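PDB 4EVW: nucleoside-diphosphate-sugar pyrophosphorylase from Vibrio cholerae, which probably transfers a nucleotidyl group from a nucleoside triphosphate to a sugar phosphate, yielding a nucleoside-diphosphate sugar and pyrophosphate. Local coordinates for residues R188-R193 with G201-A206; Y183-R188 with I213-N218. The protein carries 1 engineered substitution. All blocks are in the same frame, centred on the assembly; numbering follows the deposited sequence.

Contact 1 (R188-R193 with G201-A206); sequences REYVAR and GELYIA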
loop_
_atom_site.group_PDB
_atom_site.type_symbol
_atom_site.label_atom_id
_atom_site.label_comp_id
_atom_site.label_asym_id
_atom_site.label_seq_id
_atom_site.Cartn_x
_atom_site.Cartn_y
_atom_site.Cartn_z
ATOM N N ARG A 188 1.684 15.647 6.172
ATOM C CA ARG A 188 2.330 16.884 6.617
ATOM C C ARG A 188 2.229 17.002 8.106
ATOM O O ARG A 188 3.173 17.296 8.740
ATOM C CB ARG A 188 1.668 18.100 5.993
ATOM C CG ARG A 188 2.065 18.304 4.570
ATOM C CD ARG A 188 1.683 19.694 4.144
ATOM N NE ARG A 188 0.264 19.778 3.826
ATOM C CZ ARG A 188 -0.245 19.473 2.638
ATOM N NH1 ARG A 188 0.552 19.068 1.658
ATOM N NH2 ARG A 188 -1.550 19.572 2.434
ATOM N N GLU A 189 1.081 16.752 8.671
ATOM C CA GLU A 189 0.898 16.825 10.110
ATOM C C GLU A 189 1.767 15.783 10.805
ATOM O O GLU A 189 2.440 16.078 11.794
ATOM C CB GLU A 189 -0.569 16.595 10.455
ATOM C CG GLU A 189 -1.477 17.736 10.038
ATOM C CD GLU A 189 -1.307 18.964 10.918
ATOM O OE1 GLU A 189 -0.686 18.848 11.997
ATOM O OE2 GLU A 189 -1.809 20.043 10.538
ATOM N N TYR A 190 1.762 14.568 10.277
ATOM C CA TYR A 190 2.539 13.488 10.861
ATOM C C TYR A 190 4.035 13.780 10.938
ATOM O O TYR A 190 4.654 13.540 11.972
ATOM C CB TYR A 190 2.305 12.193 10.086
ATOM C CG TYR A 190 2.829 10.966 10.787
ATOM C CD1 TYR A 190 3.997 10.340 10.359
ATOM C CD2 TYR A 190 2.153 10.429 11.882
ATOM C CE1 TYR A 190 4.484 9.200 11.007
ATOM C CE2 TYR A 190 2.631 9.294 12.539
ATOM C CZ TYR A 190 3.794 8.685 12.096
ATOM O OH TYR A 190 4.269 7.565 12.742
ATOM N N VAL A 191 4.629 14.301 9.867
ATOM C CA VAL A 191 6.063 14.563 9.930
ATOM C C VAL A 191 6.395 15.826 10.723
ATOM O O VAL A 191 7.559 16.081 11.022
ATOM C CB VAL A 191 6.717 14.621 8.515
ATOM C CG1 VAL A 191 6.454 13.307 7.774
ATOM C CG2 VAL A 191 6.202 15.811 7.722
ATOM N N ALA A 192 5.372 16.599 11.085
ATOM C CA ALA A 192 5.576 17.820 11.867
ATOM C C ALA A 192 5.302 17.624 13.363
ATOM O O ALA A 192 5.379 18.577 14.133
ATOM C CB ALA A 192 4.702 18.955 11.319
ATOM N N ARG A 193 4.981 16.401 13.775
ATOM C CA ARG A 193 4.722 16.111 15.193
ATOM C C ARG A 193 5.894 16.538 16.074
ATOM O O ARG A 193 7.049 16.445 15.663
ATOM C CB ARG A 193 4.536 14.602 15.427
ATOM C CG ARG A 193 3.211 14.003 15.001
ATOM C CD ARG A 193 3.437 12.649 14.325
ATOM N NE ARG A 193 3.702 11.540 15.233
ATOM C CZ ARG A 193 4.679 10.649 15.071
ATOM N NH1 ARG A 193 5.511 10.731 14.038
ATOM N NH2 ARG A 193 4.804 9.652 15.931
ATOM N N GLY A 201 11.930 6.276 13.312
ATOM C CA GLY A 201 12.120 7.186 12.199
ATOM C C GLY A 201 11.377 6.771 10.943
ATOM O O GLY A 201 11.170 7.592 10.051
ATOM N N GLU A 202 10.974 5.507 10.861
ATOM C CA GLU A 202 10.259 5.023 9.681
ATOM C C GLU A 202 8.891 5.682 9.554
ATOM O O GLU A 202 8.226 5.955 10.550
ATOM C CB GLU A 202 10.077 3.502 9.728
ATOM C CG GLU A 202 11.355 2.696 9.526
ATOM C CD GLU A 202 12.193 2.588 10.787
ATOM O OE1 GLU A 202 11.712 2.996 11.867
ATOM O OE2 GLU A 202 13.330 2.080 10.701
ATOM N N LEU A 203 8.473 5.920 8.318
ATOM C CA LEU A 203 7.192 6.563 8.061
ATOM C C LEU A 203 6.233 5.602 7.366
ATOM O O LEU A 203 6.317 5.378 6.156
ATOM C CB LEU A 203 7.412 7.815 7.211
ATOM C CG LEU A 203 8.341 8.860 7.834
ATOM C CD1 LEU A 203 8.518 10.035 6.876
ATOM C CD2 LEU A 203 7.750 9.336 9.153
ATOM N N TYR A 204 5.326 5.036 8.154
ATOM C CA TYR A 204 4.341 4.078 7.663
ATOM C C TYR A 204 3.003 4.745 7.363
ATOM O O TYR A 204 2.709 5.820 7.881
ATOM C CB TYR A 204 4.151 2.979 8.703
ATOM C CG TYR A 204 5.428 2.241 9.025
ATOM C CD1 TYR A 204 6.143 1.582 8.022
ATOM C CD2 TYR A 204 5.924 2.197 10.326
ATOM C CE1 TYR A 204 7.322 0.898 8.310
ATOM C CE2 TYR A 204 7.104 1.515 10.623
ATOM C CZ TYR A 204 7.794 0.867 9.610
ATOM O OH TYR A 204 8.954 0.185 9.897
ATOM N N ILE A 205 2.186 4.088 6.543
ATOM C CA ILE A 205 0.890 4.639 6.158
ATOM C C ILE A 205 -0.203 4.573 7.228
ATOM O O ILE A 205 -0.907 5.554 7.455
ATOM C CB ILE A 205 0.329 3.925 4.900
ATOM C CG1 ILE A 205 1.337 3.997 3.745
ATOM C CG2 ILE A 205 -1.019 4.563 4.504
ATOM C CD1 ILE A 205 1.254 5.248 2.912
ATOM N N ALA A 206 -0.358 3.420 7.875
ATOM C CA ALA A 206 -1.414 3.249 8.872
ATOM C C ALA A 206 -1.529 4.372 9.907
ATOM O O ALA A 206 -2.627 4.848 10.189
ATOM C CB ALA A 206 -1.269 1.885 9.567
HETATM O O HOH W 1 5.486 5.529 11.122
HETATM O O HOH W 2 7.402 7.774 13.167
#

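Contact 2 (Y183-R188 with I213-N218); sequences YLEAYR and IQKGLN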
loop_
_atom_site.group_PDB
_atom_site.type_symbol
_atom_site.label_atom_id
_atom_site.label_comp_id
_atom_site.label_asym_id
_atom_site.label_seq_id
_atom_site.Cartn_x
_atom_site.Cartn_y
_atom_site.Cartn_z
ATOM N N TYR A 183 -4.730 12.782 2.278
ATOM C CA TYR A 183 -3.535 11.984 2.514
ATOM C C TYR A 183 -2.345 12.914 2.732
ATOM O O TYR A 183 -1.591 12.761 3.690
ATOM C CB TYR A 183 -3.207 11.086 1.316
ATOM C CG TYR A 183 -1.890 10.369 1.505
ATOM C CD1 TYR A 183 -1.835 9.143 2.169
ATOM C CD2 TYR A 183 -0.686 10.956 1.100
ATOM C CE1 TYR A 183 -0.614 8.522 2.437
ATOM C CE2 TYR A 183 0.537 10.344 1.367
ATOM C CZ TYR A 183 0.566 9.129 2.035
ATOM O OH TYR A 183 1.767 8.530 2.334
ATOM N N LEU A 184 -2.169 13.874 1.827
ATOM C CA LEU A 184 -1.035 14.787 1.928
ATOM C C LEU A 184 -1.069 15.651 3.186
ATOM O O LEU A 184 -0.030 15.943 3.779
ATOM C CB LEU A 184 -0.938 15.656 0.668
ATOM C CG LEU A 184 -0.600 14.866 -0.606
ATOM C CD1 LEU A 184 -0.639 15.792 -1.811
ATOM C CD2 LEU A 184 0.774 14.215 -0.479
ATOM N N GLU A 185 -2.262 16.053 3.605
ATOM C CA GLU A 185 -2.392 16.857 4.816
ATOM C C GLU A 185 -2.054 16.009 6.047
ATOM O O GLU A 185 -1.380 16.477 6.963
ATOM C CB GLU A 185 -3.809 17.406 4.932
ATOM C CG GLU A 185 -4.020 18.309 6.127
ATOM C CD GLU A 185 -3.173 19.570 6.080
ATOM O OE1 GLU A 185 -2.626 19.900 5.004
ATOM O OE2 GLU A 185 -3.061 20.237 7.132
ATOM N N ALA A 186 -2.510 14.759 6.073
ATOM C CA ALA A 186 -2.204 13.884 7.201
ATOM C C ALA A 186 -0.695 13.651 7.263
ATOM O O ALA A 186 -0.100 13.618 8.345
ATOM C CB ALA A 186 -2.928 12.562 7.054
ATOM N N TYR A 187 -0.081 13.486 6.097
ATOM C CA TYR A 187 1.359 13.276 6.015
ATOM C C TYR A 187 2.102 14.479 6.573
ATOM O O TYR A 187 3.038 14.338 7.358
ATOM C CB TYR A 187 1.802 13.074 4.569
ATOM C CG TYR A 187 3.284 12.800 4.464
ATOM C CD1 TYR A 187 3.788 11.516 4.669
ATOM C CD2 TYR A 187 4.183 13.825 4.177
ATOM C CE1 TYR A 187 5.156 11.257 4.591
ATOM C CE2 TYR A 187 5.553 13.582 4.098
ATOM C CZ TYR A 187 6.030 12.295 4.299
ATOM O OH TYR A 187 7.379 12.040 4.198
ATOM N N ARG A 188 1.684 15.647 6.172
ATOM C CA ARG A 188 2.330 16.884 6.617
ATOM C C ARG A 188 2.229 17.002 8.106
ATOM O O ARG A 188 3.173 17.296 8.740
ATOM C CB ARG A 188 1.668 18.100 5.993
ATOM C CG ARG A 188 2.065 18.304 4.570
ATOM C CD ARG A 188 1.683 19.694 4.144
ATOM N NE ARG A 188 0.264 19.778 3.826
ATOM C CZ ARG A 188 -0.245 19.473 2.638
ATOM N NH1 ARG A 188 0.552 19.068 1.658
ATOM N NH2 ARG A 188 -1.550 19.572 2.434
ATOM N N ILE A 213 -8.537 10.954 11.657
ATOM C CA ILE A 213 -9.561 10.669 12.654
ATOM C C ILE A 213 -9.650 11.824 13.656
ATOM O O ILE A 213 -10.741 12.235 14.044
ATOM C CB ILE A 213 -9.249 9.341 13.387
ATOM C CG1 ILE A 213 -9.409 8.175 12.407
ATOM C CG2 ILE A 213 -10.177 9.154 14.591
ATOM C CD1 ILE A 213 -8.899 6.851 12.930
ATOM N N GLN A 214 -8.506 12.361 14.061
ATOM C CA GLN A 214 -8.507 13.476 15.004
ATOM C C GLN A 214 -9.200 14.696 14.415
ATOM O O GLN A 214 -9.852 15.452 15.135
ATOM C CB GLN A 214 -7.078 13.835 15.405
ATOM C CG GLN A 214 -6.518 12.958 16.507
ATOM C CD GLN A 214 -5.033 13.147 16.688
ATOM O OE1 GLN A 214 -4.519 14.253 16.534
ATOM N NE2 GLN A 214 -4.332 12.068 17.028
ATOM N N LYS A 215 -9.059 14.890 13.106
ATOM C CA LYS A 215 -9.690 16.026 12.444
ATOM C C LYS A 215 -11.169 15.796 12.187
ATOM O O LYS A 215 -11.843 16.639 11.604
ATOM C CB LYS A 215 -8.973 16.352 11.133
ATOM C CG LYS A 215 -7.701 17.160 11.337
ATOM C CD LYS A 215 -7.002 17.462 10.022
ATOM C CE LYS A 215 -6.444 16.200 9.385
ATOM N NZ LYS A 215 -4.960 16.260 9.251
ATOM N N GLY A 216 -11.670 14.647 12.621
ATOM C CA GLY A 216 -13.080 14.360 12.452
ATOM C C GLY A 216 -13.503 13.705 11.155
ATOM O O GLY A 216 -14.699 13.626 10.876
ATOM N N LEU A 217 -12.551 13.235 10.353
ATOM C CA LEU A 217 -12.923 12.584 9.108
ATOM C C LEU A 217 -13.507 11.220 9.430
ATOM O O LEU A 217 -13.212 10.631 10.472
ATOM C CB LEU A 217 -11.726 12.452 8.164
ATOM C CG LEU A 217 -11.112 13.779 7.702
ATOM C CD1 LEU A 217 -10.276 13.525 6.448
ATOM C CD2 LEU A 217 -12.203 14.795 7.402
ATOM N N ASN A 218 -14.339 10.733 8.521
ATOM C CA ASN A 218 -15.042 9.470 8.678
ATOM C C ASN A 218 -14.237 8.288 8.140
ATOM O O ASN A 218 -14.340 7.936 6.969
ATOM C CB ASN A 218 -16.389 9.595 7.961
ATOM C CG ASN A 218 -17.322 8.448 8.257
ATOM O OD1 ASN A 218 -17.187 7.770 9.273
ATOM N ND2 ASN A 218 -18.295 8.240 7.378
#

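Contact 1 (R188-R193 with G201-A206)
The last turn of helix 180-191, with Tyr-190 and Val-191, packs on Leu-203 of the loop that leads on to helix 208-214, in the alpha/beta fold of what is probably a nucleotidyltransferase. Leucine suits this place because its two methyls part to meet two neighbours of different shape. CD2 goes to the tyrosine, reaching the edge of the ring near its plane, where CE1 of Tyr-190 stands 3.8 Å from CD2 of Leu-203. CD1 meets the valine, with CG1 of Val-191 4.0 Å from CD1 of Leu-203 and the two side chains crossing at about a right angle. Tyr-190 reaches across because its CG is anti to the backbone N (chi1 -168°), and ring and leucine slide past each other in opposite directions. One ring face is approached from within its own segment by NH1 of Arg-193, offset toward the rim, although the placing of this arginine in the model is less certain; it also makes a cation-pi contact with Trp-198. Leu-203 also touches Ala-88 and Glu-89 of helix 87-100, so the loop packs on that helix as well. Tyrosine suits its place because the hydroxyl reaches past the apolar patch to waters that bridge to the loop backbone. One water, 2.9 Å from Tyr-190 OH, donates to Glu-202 O at 2.8 Å and accepts from Tyr-204 N at 3.0 Å.

Contact 2 (Y183-R188 with I213-N218)
OE1 of Glu-185, the residue whose CG touches Lys-215, lies at the edge of the guanidinium group of Arg-188, close to its plane, while one face of that group is covered by Leu-184 O over its centre and by Glu-185 N nearer the rim. Two nitrogens grip this single oxygen, side-on. NH2 of Arg-188 donates to OE1 of Glu-185 at 2.8 Å (N-H...O angle 150°), meeting it nearly along its C-O axis; NE of Arg-188 gives a more bent bond to OE1 of Glu-185 at 3.1 Å, from above the carboxylate plane. A second conformer of Arg-188 makes the permanence of this salt bridge doubtful.

Across the contact the meeting is slight and carried by a lysine. Its long chain, bent at chi3 and chi4, crosses Glu-185 at about a right angle and brings NZ of Lys-215 to 3.9 Å from CG of Glu-185 and 4.2 Å from CA of Ala-186. The small side chain of Ala-186 probably helps the ammonium to come this near to the helix backbone. With CG anti to the backbone N (chi1 -177°), Glu-185 presents its CG to the lysine, and OE2 of Glu-185 stays 4.9 Å from NZ of Lys-215: no salt bridge, though the opposite charges probably attract. Beside it, Ala-186 rests on Glu-211 and Leu-212 of helix 208-214. The lysine follows the last turn of that helix, and the next residue, Gly-216, has a positive phi (88°) that a side chain would strain. With this phi and two bonds back into the last turn, one of them from Gly-216 N to Ile-213 O at 3.0 Å, this is a Schellman motif, which ends helix 208-214 and turns the chain toward strand 219-223.

How the contacts relate
Contacts 1 and 2 use successive turns of helix 180-191 and share Arg-188, with their centres about 11 Å apart. The loop 201-206 of contact 1 also packs beside the tyrosines of 183-188: CD1 of Leu-203 lies 3.5 Å from OH of Tyr-187, and CD1 of Ile-205 lies 3.4 Å from OH of Tyr-183. NZ of Lys-215 in turn comes to 3.9 Å from CG of Glu-189, in the helix segment of contact 1. One helix is thus flanked by the loop before helix 208-214 and by the end of that helix. A bound magnesium ion lies about 7 Å from the Tyr-190 side chain and about 8 Å from that of Lys-215, too far for either to bind it directly.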